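Local coordinates for uncharacterized protein (Legionella pneumophila subsp. pneumophila str. Philadelphia 1, PDB 2PMA) that is of unknown function but belongs to a family of putative ATP-dependent zinc proteases and resembles retropepsin-like aspartic endopeptidases, at residues S32-N37 with T52-T57; Q16-S21 with Y60-E65; E9-I14 with L96-G101; Y5-K10 with S21-T26. All blocks are in the same frame, centred on the assembly; numbering follows the deposited sequence. Where two conformers were deposited one is given.

Contact 1 (S32-N37 with T52-T57). With ACT (acetate ion), chain C.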
loop_
_atom_site.group_PDB
_atom_site.type_symbol
_atom_site.label_atom_id
_atom_site.label_comp_id
_atom_site.label_asym_id
_atom_site.label_seq_id
_atom_site.Cartn_x
_atom_site.Cartn_y
_atom_site.Cartn_z
ATOM N N SER A 32 -1.098 -3.350 3.266
ATOM C CA SER A 32 0.250 -3.872 3.500
ATOM C C SER A 32 1.008 -3.876 2.188
ATOM O O SER A 32 0.418 -4.035 1.104
ATOM C CB SER A 32 0.228 -5.277 4.101
ATOM O OG SER A 32 -0.510 -6.164 3.296
ATOM N N LEU A 33 2.309 -3.674 2.296
ATOM C CA LEU A 33 3.181 -3.588 1.145
ATOM C C LEU A 33 4.489 -4.291 1.480
ATOM O O LEU A 33 5.109 -3.994 2.531
ATOM C CB LEU A 33 3.495 -2.096 0.887
ATOM C CG LEU A 33 4.539 -1.748 -0.196
ATOM C CD1 LEU A 33 4.091 -2.177 -1.648
ATOM C CD2 LEU A 33 4.824 -0.231 -0.204
ATOM N N HIS A 34 4.929 -5.211 0.630
ATOM C CA HIS A 34 6.230 -5.845 0.910
ATOM C C HIS A 34 7.366 -4.853 0.670
ATOM O O HIS A 34 7.473 -4.230 -0.402
ATOM C CB HIS A 34 6.433 -7.123 0.115
ATOM C CG HIS A 34 7.776 -7.752 0.356
ATOM N ND1 HIS A 34 8.629 -8.095 -0.668
ATOM C CD2 HIS A 34 8.438 -8.026 1.508
ATOM C CE1 HIS A 34 9.741 -8.606 -0.160
ATOM N NE2 HIS A 34 9.663 -8.556 1.155
ATOM N N ALA A 35 8.216 -4.685 1.673
ATOM C CA ALA A 35 9.277 -3.723 1.566
ATOM C C ALA A 35 10.447 -4.325 2.324
ATOM O O ALA A 35 10.271 -5.094 3.283
ATOM C CB ALA A 35 8.882 -2.363 2.193
ATOM N N VAL A 36 11.623 -4.009 1.856
ATOM C CA VAL A 36 12.897 -4.480 2.504
ATOM C C VAL A 36 13.854 -3.319 2.836
ATOM O O VAL A 36 13.636 -2.190 2.375
ATOM C CB VAL A 36 13.602 -5.520 1.599
ATOM C CG1 VAL A 36 12.652 -6.720 1.325
ATOM C CG2 VAL A 36 13.991 -4.900 0.252
ATOM N N ASN A 37 14.909 -3.586 3.621
ATOM C CA ASN A 37 15.950 -2.584 3.883
ATOM C C ASN A 37 15.394 -1.333 4.565
ATOM O O ASN A 37 15.656 -0.195 4.144
ATOM C CB ASN A 37 16.674 -2.199 2.564
ATOM C CG ASN A 37 17.319 -3.409 1.858
ATOM O OD1 ASN A 37 17.443 -3.443 0.625
ATOM N ND2 ASN A 37 17.731 -4.384 2.630
ATOM N N THR A 52 12.743 -0.005 0.702
ATOM C CA THR A 52 12.788 -0.417 -0.709
ATOM C C THR A 52 11.584 -1.281 -1.010
ATOM O O THR A 52 11.260 -2.261 -0.263
ATOM C CB THR A 52 14.156 -1.108 -0.952
ATOM O OG1 THR A 52 15.166 -0.111 -0.780
ATOM C CG2 THR A 52 14.277 -1.715 -2.365
ATOM N N VAL A 53 10.936 -1.023 -2.147
ATOM C CA VAL A 53 10.073 -2.032 -2.743
ATOM C C VAL A 53 10.771 -2.795 -3.881
ATOM O O VAL A 53 11.101 -2.197 -4.912
ATOM C CB VAL A 53 8.781 -1.358 -3.297
ATOM C CG1 VAL A 53 7.828 -2.420 -3.970
ATOM C CG2 VAL A 53 8.088 -0.567 -2.163
ATOM N N PRO A 54 10.985 -4.116 -3.714
ATOM C CA PRO A 54 11.650 -4.906 -4.767
ATOM C C PRO A 54 10.637 -5.365 -5.814
ATOM O O PRO A 54 9.498 -5.683 -5.471
ATOM C CB PRO A 54 12.249 -6.101 -4.010
ATOM C CG PRO A 54 11.375 -6.245 -2.739
ATOM C CD PRO A 54 10.695 -4.891 -2.481
ATOM N N THR A 55 10.998 -5.319 -7.087
ATOM C CA THR A 55 10.063 -5.768 -8.132
ATOM C C THR A 55 10.838 -6.507 -9.203
ATOM O O THR A 55 12.079 -6.538 -9.186
ATOM C CB THR A 55 9.342 -4.582 -8.849
ATOM O OG1 THR A 55 10.283 -3.949 -9.716
ATOM C CG2 THR A 55 8.808 -3.519 -7.862
ATOM N N LYS A 56 10.120 -7.056 -10.178
ATOM C CA LYS A 56 10.793 -7.649 -11.340
ATOM C C LYS A 56 11.572 -6.643 -12.190
ATOM O O LYS A 56 12.490 -7.021 -12.937
ATOM C CB LYS A 56 9.777 -8.418 -12.199
ATOM C CG LYS A 56 9.211 -9.610 -11.446
ATOM C CD LYS A 56 10.276 -10.678 -11.183
ATOM C CE LYS A 56 10.304 -11.141 -9.705
ATOM N NZ LYS A 56 8.938 -11.363 -9.103
ATOM N N THR A 57 11.208 -5.368 -12.104
ATOM C CA THR A 57 11.963 -4.340 -12.852
ATOM C C THR A 57 12.989 -3.624 -11.964
ATOM O O THR A 57 13.380 -2.467 -12.255
ATOM C CB THR A 57 11.029 -3.300 -13.498
ATOM O OG1 THR A 57 10.342 -2.533 -12.489
ATOM C CG2 THR A 57 10.026 -4.003 -14.437
HETATM C C ACT C . 6.808 -2.651 -12.309
HETATM O O ACT C . 7.795 -1.877 -12.353
HETATM O OXT ACT C . 6.956 -3.725 -11.684
HETATM C CH3 ACT C . 5.508 -2.318 -12.974
HETATM O O HOH W 1 17.593 -1.335 -0.777
HETATM O O HOH W 2 15.746 1.285 1.789
#

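Contact 2 (Q16-S21 with Y60-E65). With FMT (formic acid), chain F.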
loop_
_atom_site.group_PDB
_atom_site.type_symbol
_atom_site.label_atom_id
_atom_site.label_comp_id
_atom_site.label_asym_id
_atom_site.label_seq_id
_atom_site.Cartn_x
_atom_site.Cartn_y
_atom_site.Cartn_z
ATOM N N GLN A 16 7.401 7.279 -6.849
ATOM C CA GLN A 16 8.351 6.631 -7.778
ATOM C C GLN A 16 7.680 6.220 -9.089
ATOM O O GLN A 16 8.280 5.481 -9.885
ATOM C CB GLN A 16 9.021 5.414 -7.084
ATOM C CG GLN A 16 9.990 5.825 -5.956
ATOM C CD GLN A 16 11.347 6.368 -6.541
ATOM O OE1 GLN A 16 11.397 6.909 -7.639
ATOM N NE2 GLN A 16 12.402 6.186 -5.826
ATOM N N ASN A 17 6.463 6.730 -9.341
ATOM C CA ASN A 17 5.661 6.326 -10.513
ATOM C C ASN A 17 5.683 4.822 -10.680
ATOM O O ASN A 17 5.923 4.331 -11.771
ATOM C CB ASN A 17 6.195 6.995 -11.789
ATOM C CG ASN A 17 6.070 8.514 -11.732
ATOM O OD1 ASN A 17 5.022 9.049 -12.018
ATOM N ND2 ASN A 17 7.148 9.193 -11.375
ATOM N N LEU A 18 5.445 4.109 -9.591
ATOM C CA LEU A 18 5.598 2.659 -9.563
ATOM C C LEU A 18 4.193 2.074 -9.541
ATOM O O LEU A 18 3.498 2.232 -8.542
ATOM C CB LEU A 18 6.331 2.231 -8.283
ATOM C CG LEU A 18 6.409 0.699 -8.065
ATOM C CD1 LEU A 18 7.107 0.001 -9.256
ATOM C CD2 LEU A 18 7.153 0.437 -6.762
ATOM N N THR A 19 3.807 1.423 -10.632
ATOM C CA THR A 19 2.481 0.813 -10.720
ATOM C C THR A 19 2.569 -0.677 -10.345
ATOM O O THR A 19 3.404 -1.422 -10.883
ATOM C CB THR A 19 1.855 1.064 -12.101
ATOM O OG1 THR A 19 1.790 2.474 -12.323
ATOM C CG2 THR A 19 0.410 0.534 -12.159
ATOM N N LEU A 20 1.742 -1.094 -9.398
ATOM C CA LEU A 20 1.753 -2.473 -8.878
ATOM C C LEU A 20 0.342 -3.050 -8.960
ATOM O O LEU A 20 -0.652 -2.290 -8.939
ATOM C CB LEU A 20 2.156 -2.476 -7.402
ATOM C CG LEU A 20 3.531 -1.912 -7.037
ATOM C CD1 LEU A 20 3.735 -1.995 -5.541
ATOM C CD2 LEU A 20 4.615 -2.704 -7.776
ATOM N N SER A 21 0.247 -4.367 -9.084
ATOM C CA SER A 21 -1.062 -5.036 -8.879
ATOM C C SER A 21 -1.389 -5.022 -7.396
ATOM O O SER A 21 -0.538 -5.367 -6.561
ATOM C CB SER A 21 -1.000 -6.483 -9.381
ATOM O OG SER A 21 -1.068 -6.460 -10.772
ATOM N N TYR A 60 12.795 0.049 -5.884
ATOM C CA TYR A 60 12.318 1.455 -5.812
ATOM C C TYR A 60 12.393 1.895 -4.355
ATOM O O TYR A 60 11.783 1.249 -3.507
ATOM C CB TYR A 60 10.836 1.606 -6.300
ATOM C CG TYR A 60 10.729 1.211 -7.816
ATOM C CD1 TYR A 60 10.687 2.198 -8.812
ATOM C CD2 TYR A 60 10.773 -0.124 -8.217
ATOM C CE1 TYR A 60 10.682 1.818 -10.218
ATOM C CE2 TYR A 60 10.725 -0.510 -9.584
ATOM C CZ TYR A 60 10.678 0.490 -10.572
ATOM O OH TYR A 60 10.661 0.166 -11.905
ATOM N N SER A 61 13.045 3.032 -4.122
ATOM C CA SER A 61 13.249 3.529 -2.762
ATOM C C SER A 61 12.189 4.595 -2.437
ATOM O O SER A 61 11.878 5.485 -3.295
ATOM C CB SER A 61 14.678 4.078 -2.638
ATOM O OG SER A 61 14.927 4.457 -1.285
ATOM N N PHE A 62 11.616 4.496 -1.228
ATOM C CA PHE A 62 10.638 5.469 -0.770
ATOM C C PHE A 62 11.017 5.986 0.613
ATOM O O PHE A 62 11.755 5.323 1.349
ATOM C CB PHE A 62 9.279 4.775 -0.630
ATOM C CG PHE A 62 8.679 4.339 -1.929
ATOM C CD1 PHE A 62 7.750 5.164 -2.566
ATOM C CD2 PHE A 62 9.045 3.129 -2.517
ATOM C CE1 PHE A 62 7.178 4.806 -3.798
ATOM C CE2 PHE A 62 8.463 2.736 -3.732
ATOM C CZ PHE A 62 7.517 3.587 -4.378
ATOM N N GLU A 63 10.453 7.140 0.983
ATOM C CA GLU A 63 10.439 7.540 2.406
ATOM C C GLU A 63 8.977 7.818 2.769
ATOM O O GLU A 63 8.190 8.354 1.945
ATOM C CB GLU A 63 11.307 8.770 2.656
ATOM C CG GLU A 63 12.792 8.530 2.271
ATOM C CD GLU A 63 13.715 9.683 2.682
ATOM O OE1 GLU A 63 13.178 10.752 3.009
ATOM O OE2 GLU A 63 14.966 9.491 2.665
ATOM N N GLY A 64 8.590 7.441 3.971
ATOM C CA GLY A 64 7.214 7.683 4.410
ATOM C C GLY A 64 7.205 8.034 5.886
ATOM O O GLY A 64 8.025 7.529 6.637
ATOM N N GLU A 65 6.264 8.890 6.282
ATOM C CA GLU A 65 6.103 9.255 7.680
ATOM C C GLU A 65 5.836 7.994 8.484
ATOM O O GLU A 65 4.998 7.200 8.098
ATOM C CB GLU A 65 4.914 10.207 7.819
ATOM C CG GLU A 65 5.195 11.572 7.236
ATOM C CD GLU A 65 3.917 12.386 7.170
ATOM O OE1 GLU A 65 3.412 12.585 6.055
ATOM O OE2 GLU A 65 3.416 12.740 8.254
HETATM C C FMT F . 4.392 10.824 3.068
HETATM O O1 FMT F . 3.507 11.749 3.090
HETATM O O2 FMT F . 4.761 10.132 4.053
#

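Contact 3 (E9-I14 with L96-G101)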
loop_
_atom_site.group_PDB
_atom_site.type_symbol
_atom_site.label_atom_id
_atom_site.label_comp_id
_atom_site.label_asym_id
_atom_site.label_seq_id
_atom_site.Cartn_x
_atom_site.Cartn_y
_atom_site.Cartn_z
ATOM N N GLU A 9 -6.592 -4.500 -8.786
ATOM C CA GLU A 9 -6.520 -3.257 -9.557
ATOM C C GLU A 9 -5.066 -2.862 -9.685
ATOM O O GLU A 9 -4.268 -3.213 -8.841
ATOM C CB GLU A 9 -7.252 -2.112 -8.829
ATOM C CG GLU A 9 -8.805 -2.266 -8.721
ATOM C CD GLU A 9 -9.513 -2.108 -10.058
ATOM O OE1 GLU A 9 -8.893 -1.647 -11.047
ATOM O OE2 GLU A 9 -10.715 -2.442 -10.138
ATOM N N LYS A 10 -4.731 -2.070 -10.695
ATOM C CA LYS A 10 -3.386 -1.481 -10.704
ATOM C C LYS A 10 -3.467 -0.223 -9.853
ATOM O O LYS A 10 -4.452 0.537 -9.938
ATOM C CB LYS A 10 -2.954 -1.143 -12.137
ATOM C CG LYS A 10 -2.652 -2.368 -13.017
ATOM C CD LYS A 10 -1.496 -3.227 -12.488
ATOM C CE LYS A 10 -1.042 -4.241 -13.584
ATOM N NZ LYS A 10 0.065 -5.046 -12.986
ATOM N N ALA A 11 -2.471 -0.009 -9.004
ATOM C CA ALA A 11 -2.410 1.170 -8.135
ATOM C C ALA A 11 -0.994 1.717 -8.304
ATOM O O ALA A 11 -0.054 0.944 -8.515
ATOM C CB ALA A 11 -2.612 0.780 -6.676
ATOM N N THR A 12 -0.842 3.023 -8.210
ATOM C CA THR A 12 0.464 3.610 -8.460
ATOM C C THR A 12 0.986 4.273 -7.200
ATOM O O THR A 12 0.271 5.067 -6.591
ATOM C CB THR A 12 0.402 4.622 -9.616
ATOM O OG1 THR A 12 -0.049 3.963 -10.803
ATOM C CG2 THR A 12 1.817 5.233 -9.840
ATOM N N LEU A 13 2.218 3.932 -6.799
ATOM C CA LEU A 13 2.893 4.592 -5.682
ATOM C C LEU A 13 3.571 5.792 -6.321
ATOM O O LEU A 13 4.684 5.689 -6.835
ATOM C CB LEU A 13 3.922 3.658 -5.010
ATOM C CG LEU A 13 3.352 2.535 -4.130
ATOM C CD1 LEU A 13 2.339 1.683 -4.877
ATOM C CD2 LEU A 13 4.421 1.629 -3.527
ATOM N N ILE A 14 2.876 6.929 -6.301
ATOM C CA ILE A 14 3.220 8.050 -7.177
ATOM C C ILE A 14 4.619 8.642 -6.946
ATOM O O ILE A 14 5.159 9.267 -7.840
ATOM C CB ILE A 14 2.172 9.144 -7.148
ATOM C CG1 ILE A 14 2.023 9.725 -5.748
ATOM C CG2 ILE A 14 0.821 8.587 -7.684
ATOM C CD1 ILE A 14 1.203 11.012 -5.745
ATOM N N LEU A 96 1.690 6.485 2.708
ATOM C CA LEU A 96 2.118 6.230 1.322
ATOM C C LEU A 96 1.118 6.880 0.369
ATOM O O LEU A 96 -0.078 6.660 0.520
ATOM C CB LEU A 96 2.129 4.713 1.073
ATOM C CG LEU A 96 2.305 4.062 -0.315
ATOM C CD1 LEU A 96 3.752 4.030 -0.794
ATOM C CD2 LEU A 96 1.772 2.642 -0.280
ATOM N N ASN A 97 1.624 7.659 -0.604
ATOM C CA ASN A 97 0.784 8.338 -1.612
ATOM C C ASN A 97 0.467 7.349 -2.719
ATOM O O ASN A 97 1.373 6.827 -3.382
ATOM C CB ASN A 97 1.518 9.576 -2.191
ATOM C CG ASN A 97 2.063 10.483 -1.111
ATOM O OD1 ASN A 97 1.371 10.735 -0.140
ATOM N ND2 ASN A 97 3.313 10.988 -1.273
ATOM N N ILE A 98 -0.822 7.046 -2.884
ATOM C CA ILE A 98 -1.257 5.974 -3.808
ATOM C C ILE A 98 -2.372 6.483 -4.721
ATOM O O ILE A 98 -3.339 7.107 -4.255
ATOM C CB ILE A 98 -1.813 4.766 -3.045
ATOM C CG1 ILE A 98 -0.712 4.152 -2.172
ATOM C CG2 ILE A 98 -2.354 3.684 -4.012
ATOM C CD1 ILE A 98 -1.188 3.063 -1.261
ATOM N N LYS A 99 -2.228 6.189 -6.018
ATOM C CA LYS A 99 -3.229 6.566 -7.005
ATOM C C LYS A 99 -3.980 5.305 -7.459
ATOM O O LYS A 99 -3.371 4.279 -7.756
ATOM C CB LYS A 99 -2.550 7.282 -8.176
ATOM C CG LYS A 99 -3.478 7.658 -9.337
ATOM C CD LYS A 99 -2.690 8.392 -10.389
ATOM C CE LYS A 99 -3.598 9.220 -11.289
ATOM N NZ LYS A 99 -4.352 8.336 -12.211
ATOM N N LEU A 100 -5.301 5.373 -7.453
ATOM C CA LEU A 100 -6.163 4.275 -7.911
ATOM C C LEU A 100 -7.159 4.933 -8.863
ATOM O O LEU A 100 -7.966 5.765 -8.429
ATOM C CB LEU A 100 -6.889 3.626 -6.726
ATOM C CG LEU A 100 -7.951 2.552 -7.035
ATOM C CD1 LEU A 100 -7.290 1.359 -7.680
ATOM C CD2 LEU A 100 -8.640 2.129 -5.710
ATOM N N GLY A 101 -7.076 4.593 -10.151
ATOM C CA GLY A 101 -7.871 5.302 -11.169
ATOM C C GLY A 101 -7.456 6.758 -11.155
ATOM O O GLY A 101 -6.257 7.064 -11.172
HETATM O O HOH W 3 -5.382 2.559 -11.138
#

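Contact 4 (Y5-K10 with S21-T26)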
loop_
_atom_site.group_PDB
_atom_site.type_symbol
_atom_site.label_atom_id
_atom_site.label_comp_id
_atom_site.label_asym_id
_atom_site.label_seq_id
_atom_site.Cartn_x
_atom_site.Cartn_y
_atom_site.Cartn_z
ATOM N N TYR A 5 -14.888 -1.103 -7.664
ATOM C CA TYR A 5 -13.588 -1.627 -8.142
ATOM C C TYR A 5 -13.621 -3.140 -8.206
ATOM O O TYR A 5 -14.502 -3.758 -7.594
ATOM C CB TYR A 5 -12.516 -1.208 -7.137
ATOM C CG TYR A 5 -12.395 0.291 -7.028
ATOM C CD1 TYR A 5 -11.852 1.034 -8.081
ATOM C CD2 TYR A 5 -12.819 0.967 -5.871
ATOM C CE1 TYR A 5 -11.748 2.445 -8.008
ATOM C CE2 TYR A 5 -12.704 2.378 -5.778
ATOM C CZ TYR A 5 -12.164 3.094 -6.845
ATOM O OH TYR A 5 -12.051 4.466 -6.783
ATOM N N GLY A 6 -12.709 -3.757 -8.963
ATOM C CA GLY A 6 -12.580 -5.223 -8.871
ATOM C C GLY A 6 -11.686 -5.628 -7.677
ATOM O O GLY A 6 -11.147 -4.771 -6.945
ATOM N N TYR A 7 -11.499 -6.932 -7.472
ATOM C CA TYR A 7 -10.683 -7.362 -6.349
ATOM C C TYR A 7 -9.168 -7.246 -6.617
ATOM O O TYR A 7 -8.368 -7.361 -5.680
ATOM C CB TYR A 7 -11.062 -8.751 -5.855
ATOM C CG TYR A 7 -10.390 -9.884 -6.598
ATOM C CD1 TYR A 7 -10.889 -10.335 -7.822
ATOM C CD2 TYR A 7 -9.276 -10.532 -6.047
ATOM C CE1 TYR A 7 -10.275 -11.397 -8.499
ATOM C CE2 TYR A 7 -8.652 -11.564 -6.702
ATOM C CZ TYR A 7 -9.139 -11.993 -7.923
ATOM O OH TYR A 7 -8.500 -13.034 -8.540
ATOM N N VAL A 8 -8.787 -7.049 -7.889
ATOM C CA VAL A 8 -7.401 -6.698 -8.218
ATOM C C VAL A 8 -7.455 -5.472 -9.079
ATOM O O VAL A 8 -8.270 -5.403 -9.996
ATOM C CB VAL A 8 -6.653 -7.797 -9.010
ATOM C CG1 VAL A 8 -5.189 -7.393 -9.193
ATOM C CG2 VAL A 8 -6.727 -9.115 -8.314
ATOM N N GLU A 9 -6.592 -4.500 -8.786
ATOM C CA GLU A 9 -6.520 -3.257 -9.557
ATOM C C GLU A 9 -5.066 -2.862 -9.685
ATOM O O GLU A 9 -4.268 -3.213 -8.841
ATOM C CB GLU A 9 -7.252 -2.112 -8.829
ATOM C CG GLU A 9 -8.805 -2.266 -8.721
ATOM C CD GLU A 9 -9.513 -2.108 -10.058
ATOM O OE1 GLU A 9 -8.893 -1.647 -11.047
ATOM O OE2 GLU A 9 -10.715 -2.442 -10.138
ATOM N N LYS A 10 -4.731 -2.070 -10.695
ATOM C CA LYS A 10 -3.386 -1.481 -10.704
ATOM C C LYS A 10 -3.467 -0.223 -9.853
ATOM O O LYS A 10 -4.452 0.537 -9.938
ATOM C CB LYS A 10 -2.954 -1.143 -12.137
ATOM C CG LYS A 10 -2.652 -2.368 -13.017
ATOM C CD LYS A 10 -1.496 -3.227 -12.488
ATOM C CE LYS A 10 -1.042 -4.241 -13.584
ATOM N NZ LYS A 10 0.065 -5.046 -12.986
ATOM N N SER A 21 0.247 -4.367 -9.084
ATOM C CA SER A 21 -1.062 -5.036 -8.879
ATOM C C SER A 21 -1.389 -5.022 -7.396
ATOM O O SER A 21 -0.538 -5.367 -6.561
ATOM C CB SER A 21 -1.000 -6.483 -9.381
ATOM O OG SER A 21 -1.068 -6.460 -10.772
ATOM N N ALA A 22 -2.596 -4.585 -7.049
ATOM C CA ALA A 22 -2.994 -4.475 -5.659
ATOM C C ALA A 22 -4.240 -5.346 -5.492
ATOM O O ALA A 22 -5.113 -5.340 -6.362
ATOM C CB ALA A 22 -3.325 -3.014 -5.310
ATOM N N LYS A 23 -4.307 -6.112 -4.416
ATOM C CA LYS A 23 -5.525 -6.831 -4.102
ATOM C C LYS A 23 -6.358 -5.990 -3.157
ATOM O O LYS A 23 -5.850 -5.445 -2.179
ATOM C CB LYS A 23 -5.223 -8.203 -3.478
ATOM C CG LYS A 23 -6.479 -9.033 -3.215
ATOM C CD LYS A 23 -6.171 -10.497 -3.044
ATOM C CE LYS A 23 -5.510 -10.732 -1.694
ATOM N NZ LYS A 23 -5.499 -12.226 -1.408
ATOM N N LEU A 24 -7.648 -5.854 -3.464
ATOM C CA LEU A 24 -8.564 -5.105 -2.592
ATOM C C LEU A 24 -9.293 -6.149 -1.744
ATOM O O LEU A 24 -10.046 -6.987 -2.270
ATOM C CB LEU A 24 -9.541 -4.275 -3.431
ATOM C CG LEU A 24 -9.008 -2.941 -3.976
ATOM C CD1 LEU A 24 -7.859 -3.156 -4.951
ATOM C CD2 LEU A 24 -10.154 -2.163 -4.680
ATOM N N ASP A 25 -9.016 -6.110 -0.440
ATOM C CA ASP A 25 -9.286 -7.209 0.471
ATOM C C ASP A 25 -10.192 -6.704 1.586
ATOM O O ASP A 25 -9.725 -6.116 2.554
ATOM C CB ASP A 25 -7.952 -7.688 1.069
ATOM C CG ASP A 25 -8.095 -8.905 1.974
ATOM O OD1 ASP A 25 -9.215 -9.304 2.320
ATOM O OD2 ASP A 25 -7.059 -9.505 2.319
ATOM N N THR A 26 -11.491 -6.969 1.475
ATOM C CA THR A 26 -12.439 -6.458 2.474
ATOM C C THR A 26 -12.357 -7.245 3.808
ATOM O O THR A 26 -12.919 -6.813 4.806
ATOM C CB THR A 26 -13.879 -6.458 1.937
ATOM O OG1 THR A 26 -14.220 -7.800 1.586
ATOM C CG2 THR A 26 -13.988 -5.574 0.668
#

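Contact 1 (S32-N37 with T52-T57)
T52 O is gripped from the facing strand by two groups. V36 N donates a hydrogen bond of 2.8 Å to T52 O, and A35 CA adds a CA-H...O contact to T52 O at 3.1 Å. The return bond runs from T52 N to V36 O at 2.9 Å. Together the two backbone bonds make V36 and T52 a hydrogen-bonded antiparallel pair in the beta hairpin of strands 31-43 and 46-55. Away from this pair the strands diverge, and the segments 32-34 and 52-55 run at 67° to each other.

V36 and T52 put their side chains on the same face, with V36 CG2 4.0 Å from T52 CB. L33 swings CG away from its backbone N (chi1 173°), and this brings CD2 to V53 CG2 at 3.8 Å, the two side chains crossing at about a right angle. P54 CG lies 3.9 Å from H34 CE1. K115 packs on H34, V36 and P54. On the solvent side a water links T52 OG1 with N37 O.

Beyond the paired region the chain 52-57 makes an ST turn, with T57 N donating to T55 OG1 at 2.9 Å. The T57 hydroxyl also bonds to Y60 OH. T57 OG1 donates to an oxygen of an acetate, probably from the crystallisation liquor, at 2.6 Å.

Contact 2 (Q16-S21 with Y60-E65)
L18 and Q16 pack against the rings of Y60 and F62, while the amide of Q16 reaches the backbone of S61, an exposed residue. No backbone hydrogen bond joins the two segments. The contact is side-chain packing between two strands of the curled beta sheet, 18-24 and 58-71. N17 and L18 both face L13 in a G1 beta bulge, and L18 of that bulge packs on the rings.

The tight part is apolar. L18 CD1 sits over the centre of the Y60 ring, 3.7 Å from its centroid, in a CH-pi contact. L18 holds CG anti to its backbone N (chi1 173°), which carries both methyls toward the aromatic pair. Its other methyl, CD2, meets F62 at the ring edge, in plane, with L18 CD2 4.0 Å from F62 CZ. Q16 CG lies over one face of the F62 ring, 3.9 Å from its centroid and offset toward the rim. V53 and L13 also pack on F62, and L20, further along, packs on L33. The Y60 hydroxyl bonds to T57 OG1.

The solvent side is looser and polar, formed by S61 and the Q16 amide. Q16 bends at chi2 (-76°), and its amide plane stands 86° from the F62 ring. Q16 NE2 donates to S61 O at 2.7 Å, meeting a lone pair in the carbonyl plane.

Contact 3 (E9-I14 with L96-G101)
E9-I14 and L96-G101 run antiparallel, with the short strand axes 4.6 Å apart at their closest and 144° between their directions. T12 and K99 form the hydrogen-bonded pair: T12 N donates to K99 O at 2.9 Å, and K99 N donates to T12 O at 2.8 Å. A third bond, from I14 N to N97 O, is longer at 3.3 Å, and its donor stands above the carbonyl plane. At the other end a water joins K10 O to G101 N.

A11 CB meets I98 CG2 at 3.9 Å. L100 CD1 reaches E9 CB at 3.7 Å, with the two side chains crossing at about a right angle. I14 straddles two residues. Its CG1 lies between the backbone N and the carbonyl carbon (chi1 61°) and touches N97 CB at 3.6 Å, while I14 CG2 touches K99 CB at 3.6 Å. The N97 amide is held on both sides, OD1 by T106 and ND2 by D15.

Strand 8-13 pairs with 18-24 on its other edge. This is the interior strand pairing of a curled, mainly antiparallel sheet, consistent with a retropepsin-like barrel.

Contact 4 (Y5-K10 with S21-T26)
The beta hairpin of strands 8-13 and 18-24 is joined here, just before D25 and T26. With G27 these residues form the Asp-Thr-Gly sequence known from retropepsin-like aspartic proteases. Y7 and L24, V8 and K23, E9 and A22, and K10 and S21 face each other. E9 and A22 are a hydrogen-bonded pair: A22 N donates to E9 O at 2.8 Å, and E9 N donates to A22 O at 3.0 Å. V8 with K23 and K10 with S21 are the non-hydrogen-bonded pairs on either side. L24 N bonds to Y7 O at 2.8 Å, but its donor sits 41° out of the carbonyl plane, where the chain of Y7 bends away from a regular strand.

L24 wedges between the two parts of segment 5-10. L24 CD2 touches Y5 CB at 3.5 Å, and L24 CD1 touches E9 CG at 4.0 Å. I128 and L123 also pack on L24. On the face of V8 and K23, V8 CG2 rests over one face of the Y7 ring, offset toward its rim. The K10 chain bends at chi2 (-62°), which turns its end across to S21 on the same face, and K10 NZ donates to S21 OG at 2.9 Å.

The E9 side chain turns back toward its own segment. G6 N donates to the anti lone pair of E9 OE2 at 2.7 Å, and that oxygen also bonds to T142 OG1. OE1 takes T143 N. The three bonds fix the rotation of this buried carboxylate, satisfy both oxygens and would probably favour its ionised form.

How the contacts relate
From the N terminus, contact 4 closes the first and shortest loop, bringing 21-26 back to 5-10. Contact 3 starts from the same stretch, sharing E9 and K10, but closes only at 96-101, so it encloses contact 2. Contact 2 opens at 16-21 and shares S21 with contact 4, whose segments alternate with its own, so these two cross. Contact 1 is nested inside the loop of contact 2 and follows contact 4 in series. Contacts 1 and 2 meet through strands 46-55 and 58-71, and L33 reaches L20 and L13. Together the four tie the N-terminal hairpin to the later strands of one curled sheet.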